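Local coordinates for protein orotidine 5'-phosphate decarboxylase (Lactobacillus acidophilus, PDB 3TFX) that probably catalyses the decarboxylation of orotidine 5'-monophosphate to uridine 5'-monophosphate, the last step of de novo UMP synthesis, working as a homodimeric TIM barrel, at residues A[65-68]-A[69-73]; A[100-103]-A[104-107]; A[75-78]-A[79-83]. One frame throughout, in Å; residues are numbered along the deposited sequence.

Interaction 1: residues A[65-68]-A[69-73]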
loop_
_atom_site.group_PDB
_atom_site.type_symbol
_atom_site.label_atom_id
_atom_site.label_comp_id
_atom_site.label_asym_id
_atom_site.label_seq_id
_atom_site.Cartn_x
_atom_site.Cartn_y
_atom_site.Cartn_z
HETATM N N MSE A 65 -0.407 3.852 0.350
HETATM C CA MSE A 65 -1.769 3.306 0.323
HETATM C C MSE A 65 -2.378 3.489 -1.054
HETATM O O MSE A 65 -2.243 4.565 -1.665
HETATM C CB MSE A 65 -2.632 3.931 1.406
HETATM C CG MSE A 65 -2.282 3.450 2.803
HETATM SE SE MSE A 65 -3.255 4.457 4.166
HETATM C CE MSE A 65 -2.352 6.188 3.917
ATOM N N HIS A 66 -2.989 2.420 -1.559
ATOM C CA HIS A 66 -3.640 2.442 -2.873
ATOM C C HIS A 66 -4.877 1.510 -2.891
ATOM O O HIS A 66 -4.781 0.293 -3.163
ATOM C CB HIS A 66 -2.626 2.068 -3.953
ATOM C CG HIS A 66 -3.115 2.268 -5.352
ATOM N ND1 HIS A 66 -2.395 1.855 -6.450
ATOM C CD2 HIS A 66 -4.260 2.804 -5.836
ATOM C CE1 HIS A 66 -3.057 2.160 -7.551
ATOM N NE2 HIS A 66 -4.192 2.736 -7.205
ATOM N N ASP A 67 -6.031 2.104 -2.601
ATOM C CA ASP A 67 -7.289 1.387 -2.436
ATOM C C ASP A 67 -8.413 2.409 -2.687
ATOM O O ASP A 67 -8.129 3.557 -3.040
ATOM C CB ASP A 67 -7.354 0.776 -1.022
ATOM C CG ASP A 67 -8.259 -0.458 -0.944
ATOM O OD1 ASP A 67 -9.336 -0.446 -1.557
ATOM O OD2 ASP A 67 -7.906 -1.436 -0.255
ATOM N N ILE A 68 -9.672 2.005 -2.523
ATOM C CA ILE A 68 -10.822 2.899 -2.761
ATOM C C ILE A 68 -10.862 4.016 -1.694
ATOM O O ILE A 68 -10.350 3.817 -0.604
ATOM C CB ILE A 68 -12.179 2.113 -2.860
ATOM C CG1 ILE A 68 -12.591 1.523 -1.503
ATOM C CG2 ILE A 68 -12.077 0.997 -3.912
ATOM C CD1 ILE A 68 -13.996 0.919 -1.497
ATOM N N PRO A 69 -11.439 5.196 -2.021
ATOM C CA PRO A 69 -11.381 6.330 -1.095
ATOM C C PRO A 69 -11.799 6.017 0.350
ATOM O O PRO A 69 -11.088 6.419 1.275
ATOM C CB PRO A 69 -12.329 7.356 -1.734
ATOM C CG PRO A 69 -12.203 7.094 -3.197
ATOM C CD PRO A 69 -12.039 5.585 -3.312
ATOM N N ASN A 70 -12.910 5.302 0.554
ATOM C CA ASN A 70 -13.366 5.025 1.931
ATOM C C ASN A 70 -12.373 4.189 2.748
ATOM O O ASN A 70 -12.179 4.431 3.930
ATOM C CB ASN A 70 -14.760 4.377 1.967
ATOM C CG ASN A 70 -15.248 4.104 3.408
ATOM O OD1 ASN A 70 -15.350 2.938 3.840
ATOM N ND2 ASN A 70 -15.526 5.184 4.165
ATOM N N THR A 71 -11.730 3.219 2.105
ATOM C CA THR A 71 -10.786 2.341 2.797
ATOM C C THR A 71 -9.510 3.122 3.145
ATOM O O THR A 71 -8.948 2.966 4.233
ATOM C CB THR A 71 -10.485 1.084 1.965
ATOM O OG1 THR A 71 -11.712 0.408 1.670
ATOM C CG2 THR A 71 -9.578 0.118 2.707
ATOM N N VAL A 72 -9.083 3.986 2.232
ATOM C CA VAL A 72 -7.885 4.802 2.452
ATOM C C VAL A 72 -8.156 5.837 3.535
ATOM O O VAL A 72 -7.286 6.121 4.364
ATOM C CB VAL A 72 -7.371 5.447 1.137
ATOM C CG1 VAL A 72 -6.120 6.312 1.387
ATOM C CG2 VAL A 72 -7.062 4.343 0.116
ATOM N N TYR A 73 -9.372 6.362 3.571
ATOM C CA TYR A 73 -9.765 7.251 4.666
ATOM C C TYR A 73 -9.458 6.575 5.999
ATOM O O TYR A 73 -8.807 7.151 6.864
ATOM C CB TYR A 73 -11.253 7.602 4.580
ATOM C CG TYR A 73 -11.762 8.429 5.738
ATOM C CD1 TYR A 73 -11.806 9.822 5.663
ATOM C CD2 TYR A 73 -12.214 7.813 6.903
ATOM C CE1 TYR A 73 -12.277 10.587 6.749
ATOM C CE2 TYR A 73 -12.686 8.558 7.980
ATOM C CZ TYR A 73 -12.718 9.943 7.898
ATOM O OH TYR A 73 -13.200 10.660 8.970
HETATM O O HOH W 1 -11.288 -1.682 0.112
#
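Asp67 and Thr71 face each other where the loop after strand 58-65 turns into helix 69-80, a worked example of how a barrel enzyme sets polar groups at the start of a helix. The two side chains meet at a slant, the methyl CG2 of Thr71 lying 3.7 Å from OD2 of Asp67. Thr71 turns OG1 anti to its own carbonyl carbon (chi1 -56°), and the hydroxyl reaches the carboxylate through a water, 2.6 Å from OG1 of Thr71. That water donates to OD1 of Asp67. OD1 of Asp67 also spends its anti lone pair, the one away from OD2, on the backbone N of Ile68, 2.7 Å away, so one carboxylate oxygen takes two donors.

Ile68 occupies the N-cap position. Ile68 CG1 stands between the backbone N and the carbonyl carbon (chi1 69°), which brings that atom to 3.5 Å from Thr71 OG1. Its carbonyl begins the helical bonding: the bond from Val72 N to Ile68 O is 3.1 Å long and runs nearly straight on from the C=O, whereas Thr71 N adds a weak one. On the inner side, Val72 turns CG2 to 3.8 Å from Asp67 CB and CG1 to 4.2 Å from Met65 CB, Met65 being selenomethionine.

Residues 65-71 belong to the predicted substrate-binding stretch, and Asp67 OD2 forms a salt bridge with Lys64 of the second subunit, the predicted proton donor. Asp67 is thus gripped on both oxygens, by backbone and water at OD1 and by a lysine across the dimer interface at OD2, an arrangement consistent with the shared active sites of this family, in which an aspartate of one subunit enters the site of the other.

Interaction 2: residues A[100-103]-A[104-107]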
loop_
_atom_site.group_PDB
_atom_site.type_symbol
_atom_site.label_atom_id
_atom_site.label_comp_id
_atom_site.label_asym_id
_atom_site.label_seq_id
_atom_site.Cartn_x
_atom_site.Cartn_y
_atom_site.Cartn_z
ATOM N N SER A 100 -9.621 11.836 0.408
ATOM C CA SER A 100 -10.077 11.000 1.532
ATOM C C SER A 100 -8.920 10.662 2.467
ATOM O O SER A 100 -9.070 10.651 3.679
ATOM C CB SER A 100 -10.772 9.728 1.017
ATOM O OG SER A 100 -12.017 10.038 0.401
ATOM N N ALA A 101 -7.750 10.421 1.891
ATOM C CA ALA A 101 -6.547 10.135 2.667
ATOM C C ALA A 101 -6.235 11.289 3.620
ATOM O O ALA A 101 -5.997 11.076 4.811
ATOM C CB ALA A 101 -5.375 9.853 1.740
ATOM N N LYS A 102 -6.289 12.511 3.098
ATOM C CA LYS A 102 -6.017 13.693 3.900
ATOM C C LYS A 102 -7.073 13.885 4.992
ATOM O O LYS A 102 -6.718 14.206 6.128
ATOM C CB LYS A 102 -5.907 14.959 3.036
ATOM C CG LYS A 102 -5.429 16.213 3.825
ATOM C CD LYS A 102 -3.975 16.079 4.340
ATOM C CE LYS A 102 -3.593 17.217 5.331
ATOM N NZ LYS A 102 -2.211 17.061 5.973
ATOM N N ASP A 103 -8.348 13.676 4.649
ATOM C CA ASP A 103 -9.455 13.759 5.631
ATOM C C ASP A 103 -9.312 12.713 6.725
ATOM O O ASP A 103 -9.573 12.982 7.905
ATOM C CB ASP A 103 -10.814 13.590 4.960
ATOM C CG ASP A 103 -11.168 14.751 4.063
ATOM O OD1 ASP A 103 -10.705 15.875 4.329
ATOM O OD2 ASP A 103 -11.905 14.540 3.075
ATOM N N GLY A 104 -8.894 11.518 6.327
ATOM C CA GLY A 104 -8.568 10.459 7.287
ATOM C C GLY A 104 -7.429 10.850 8.214
ATOM O O GLY A 104 -7.507 10.636 9.429
ATOM N N LEU A 105 -6.356 11.403 7.644
ATOM C CA LEU A 105 -5.225 11.918 8.433
ATOM C C LEU A 105 -5.694 12.938 9.484
ATOM O O LEU A 105 -5.340 12.844 10.659
ATOM C CB LEU A 105 -4.164 12.542 7.500
ATOM C CG LEU A 105 -2.885 11.795 7.049
ATOM C CD1 LEU A 105 -2.904 10.282 7.216
ATOM C CD2 LEU A 105 -2.409 12.186 5.634
ATOM N N ILE A 106 -6.507 13.898 9.051
ATOM C CA ILE A 106 -7.096 14.914 9.946
ATOM C C ILE A 106 -7.927 14.293 11.084
ATOM O O ILE A 106 -7.766 14.656 12.253
ATOM C CB ILE A 106 -7.930 15.957 9.138
ATOM C CG1 ILE A 106 -7.005 16.736 8.179
ATOM C CG2 ILE A 106 -8.694 16.907 10.073
ATOM C CD1 ILE A 106 -7.703 17.732 7.260
ATOM N N ALA A 107 -8.780 13.331 10.743
ATOM C CA ALA A 107 -9.652 12.658 11.716
ATOM C C ALA A 107 -8.879 11.839 12.748
ATOM O O ALA A 107 -9.299 11.726 13.900
ATOM C CB ALA A 107 -10.662 11.769 10.984
#
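Gly104 opens the second half of this two-turn sample of helix 95-108 by giving its N-H to Ser100 O at 2.8 Å, the first of four successive i to i+4 bonds. These illustrate ordinary alpha-helical geometry, each donor sitting 20 to 25° out of the plane of the carbonyl it meets. Gly104 is buried, and Tyr73 of helix 69-80 lies against its backbone.

Leu105 follows, its N bonded to Ala101 O. Leu105 CB rests 3.3 Å from Lys102 O, and Leu105 CD2 approaches Ala101 O to 3.8 Å, so the isobutyl group lies over the carbonyls of the preceding turn. Farther out, Leu105 CD2 comes within 4.4 Å of Lys102 CD, a loose touch between aliphatic groups. The branch is buried against Leu118 of strand 117-121, Thr87 of strand 86-90 and Ala76 of helix 69-80.

Ile106 bonds through N to Lys102 O. Because it lies anti to its own carbonyl carbon (chi1 -64°), Ile106 CG1 is drawn back over the previous turn, to 3.3 Å from Lys102 O. From there Ile106 CD1 reaches 4.4 Å from Lys102 CG, touching the lysine stem only at that atom.

Ala107 ends the segment with its N bonded to Asp103 O at 3.0 Å and its CB 3.5 Å from that same oxygen.

Chemically, then, cohesion within the segment comes from the backbone bonds, while the side chains add close C-H to carbonyl-oxygen contacts and loose aliphatic touches with the lysine stem. Ala101 and Leu105 turn apolar groups to the barrel wall, and Lys102, partly exposed, finds its charge partner beyond the two segments, in a salt bridge from its amine to Asp159.

Interaction 3: residues A[75-78]-A[79-83]; sequences GAKA and LAKLG
Leu79 N and Ala80 N still bond in regular helical fashion to Gly75 O and Ala76 O, 3.0 Å each, but the pattern relaxes at Lys81, whose N shares two weak bonds with Lys77 O and Ala78 O, both 3.4 Å long. It is an instructive case of a helix running out: the last residues, Ala80 to Gly83, form a type I turn, and Gly83, with positive phi (77°), is the first to leave helical angles.

Among the side chains, Leu79 lies closest over the preceding turn. Its CG sits 3.3 Å from Gly75 O, an approach that follows from CG being anti to the carbonyl carbon of Leu79 (chi1 -57°). Lys81 is folded back in a similar way at its first bond and is extended beyond it, so its CG lies 3.5 Å from Lys77 O and the methylenes pass along that carbonyl. The two lysine chains draw near at their ends, CE of Lys77 to CE of Lys81 being 4.5 Å, and their amines stand 5.3 Å apart from NZ to NZ. Like charges so near would be expected to oppose each other mildly, but Lys81 NZ is held by a hydrogen bond to Asn43 of the second subunit. Cutting Lys81 back to an alanine is likely to leave Asn43 of the second subunit without this bond and to uncover the Lys77 carbonyl. Leu82 comes back by its methyls, CD1 4.0 Å from Ala78 O.

The helix packs on the barrel largely through Leu79, which rests on Leu61, Leu63 and Met65 of strand 58-65, with Ala76 also on Met65. Ala76 meets Leu105 of helix 95-108 on one flank, and beyond the helix end Leu82 settles on Ile46 and Ile49 of helix 46-54.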
loop_
_atom_site.group_PDB
_atom_site.type_symbol
_atom_site.label_atom_id
_atom_site.label_comp_id
_atom_site.label_asym_id
_atom_site.label_seq_id
_atom_site.Cartn_x
_atom_site.Cartn_y
_atom_site.Cartn_z
ATOM N N GLY A 75 -7.651 3.714 6.597
ATOM C CA GLY A 75 -6.224 3.375 6.707
ATOM C C GLY A 75 -5.417 4.573 7.184
ATOM O O GLY A 75 -4.622 4.475 8.128
ATOM N N ALA A 76 -5.643 5.716 6.542
ATOM C CA ALA A 76 -4.911 6.946 6.864
ATOM C C ALA A 76 -5.215 7.410 8.287
ATOM O O ALA A 76 -4.304 7.811 9.021
ATOM C CB ALA A 76 -5.232 8.043 5.858
ATOM N N LYS A 77 -6.488 7.321 8.677
ATOM C CA LYS A 77 -6.910 7.645 10.042
ATOM C C LYS A 77 -6.191 6.787 11.079
ATOM O O LYS A 77 -5.706 7.290 12.097
ATOM C CB LYS A 77 -8.410 7.457 10.180
ATOM C CG LYS A 77 -9.009 8.060 11.425
ATOM C CD LYS A 77 -10.457 7.609 11.538
ATOM C CE LYS A 77 -11.017 7.894 12.905
ATOM N NZ LYS A 77 -12.387 7.294 13.017
ATOM N N ALA A 78 -6.138 5.485 10.804
ATOM C CA ALA A 78 -5.412 4.544 11.642
ATOM C C ALA A 78 -3.938 4.948 11.791
ATOM O O ALA A 78 -3.388 4.885 12.887
ATOM C CB ALA A 78 -5.524 3.135 11.065
ATOM N N LEU A 79 -3.310 5.369 10.697
ATOM C CA LEU A 79 -1.893 5.781 10.745
ATOM C C LEU A 79 -1.637 7.080 11.519
ATOM O O LEU A 79 -0.603 7.194 12.178
ATOM C CB LEU A 79 -1.256 5.853 9.348
ATOM C CG LEU A 79 -1.313 4.562 8.520
ATOM C CD1 LEU A 79 -0.539 4.684 7.213
ATOM C CD2 LEU A 79 -0.816 3.362 9.337
ATOM N N ALA A 80 -2.563 8.038 11.445
ATOM C CA ALA A 80 -2.404 9.307 12.170
ATOM C C ALA A 80 -2.474 9.124 13.693
ATOM O O ALA A 80 -1.911 9.920 14.445
ATOM C CB ALA A 80 -3.408 10.363 11.680
ATOM N N LYS A 81 -3.135 8.055 14.143
ATOM C CA LYS A 81 -3.203 7.727 15.574
ATOM C C LYS A 81 -1.829 7.345 16.120
ATOM O O LYS A 81 -1.585 7.456 17.313
ATOM C CB LYS A 81 -4.178 6.578 15.828
ATOM C CG LYS A 81 -5.643 6.866 15.533
ATOM C CD LYS A 81 -6.467 5.602 15.794
ATOM C CE LYS A 81 -7.876 5.697 15.209
ATOM N NZ LYS A 81 -8.545 4.352 15.137
ATOM N N LEU A 82 -0.933 6.903 15.238
ATOM C CA LEU A 82 0.410 6.443 15.621
ATOM C C LEU A 82 1.403 7.586 15.863
ATOM O O LEU A 82 2.504 7.359 16.375
ATOM C CB LEU A 82 0.966 5.510 14.540
ATOM C CG LEU A 82 0.664 4.007 14.503
ATOM C CD1 LEU A 82 -0.529 3.609 15.367
ATOM C CD2 LEU A 82 0.486 3.533 13.072
ATOM N N GLY A 83 1.025 8.805 15.491
ATOM C CA GLY A 83 1.875 9.985 15.708
ATOM C C GLY A 83 3.020 10.114 14.709
ATOM O O GLY A 83 4.086 10.622 15.055
#

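Overall arrangement
Along the chain the order is interaction 1, interaction 3, interaction 2, all within one TIM barrel. Interactions 1 and 3 sample the start and end of helix 69-80, their centres about 13 Å apart, and interaction 2 lies on the next helix, 95-108, with its centre about 10 Å from interaction 1 and 9 Å from interaction 3. The two helices belong to successive beta-alpha-beta units that share strand 86-90, and they pack side by side: Pro69 and Tyr73 meet interaction 2, as do Ala76, Lys77 and Ala80. Interactions 1 and 3 both reach the second subunit, so helix 69-80 links dimer interface, predicted substrate site and barrel wall, with interaction 2 lying alongside.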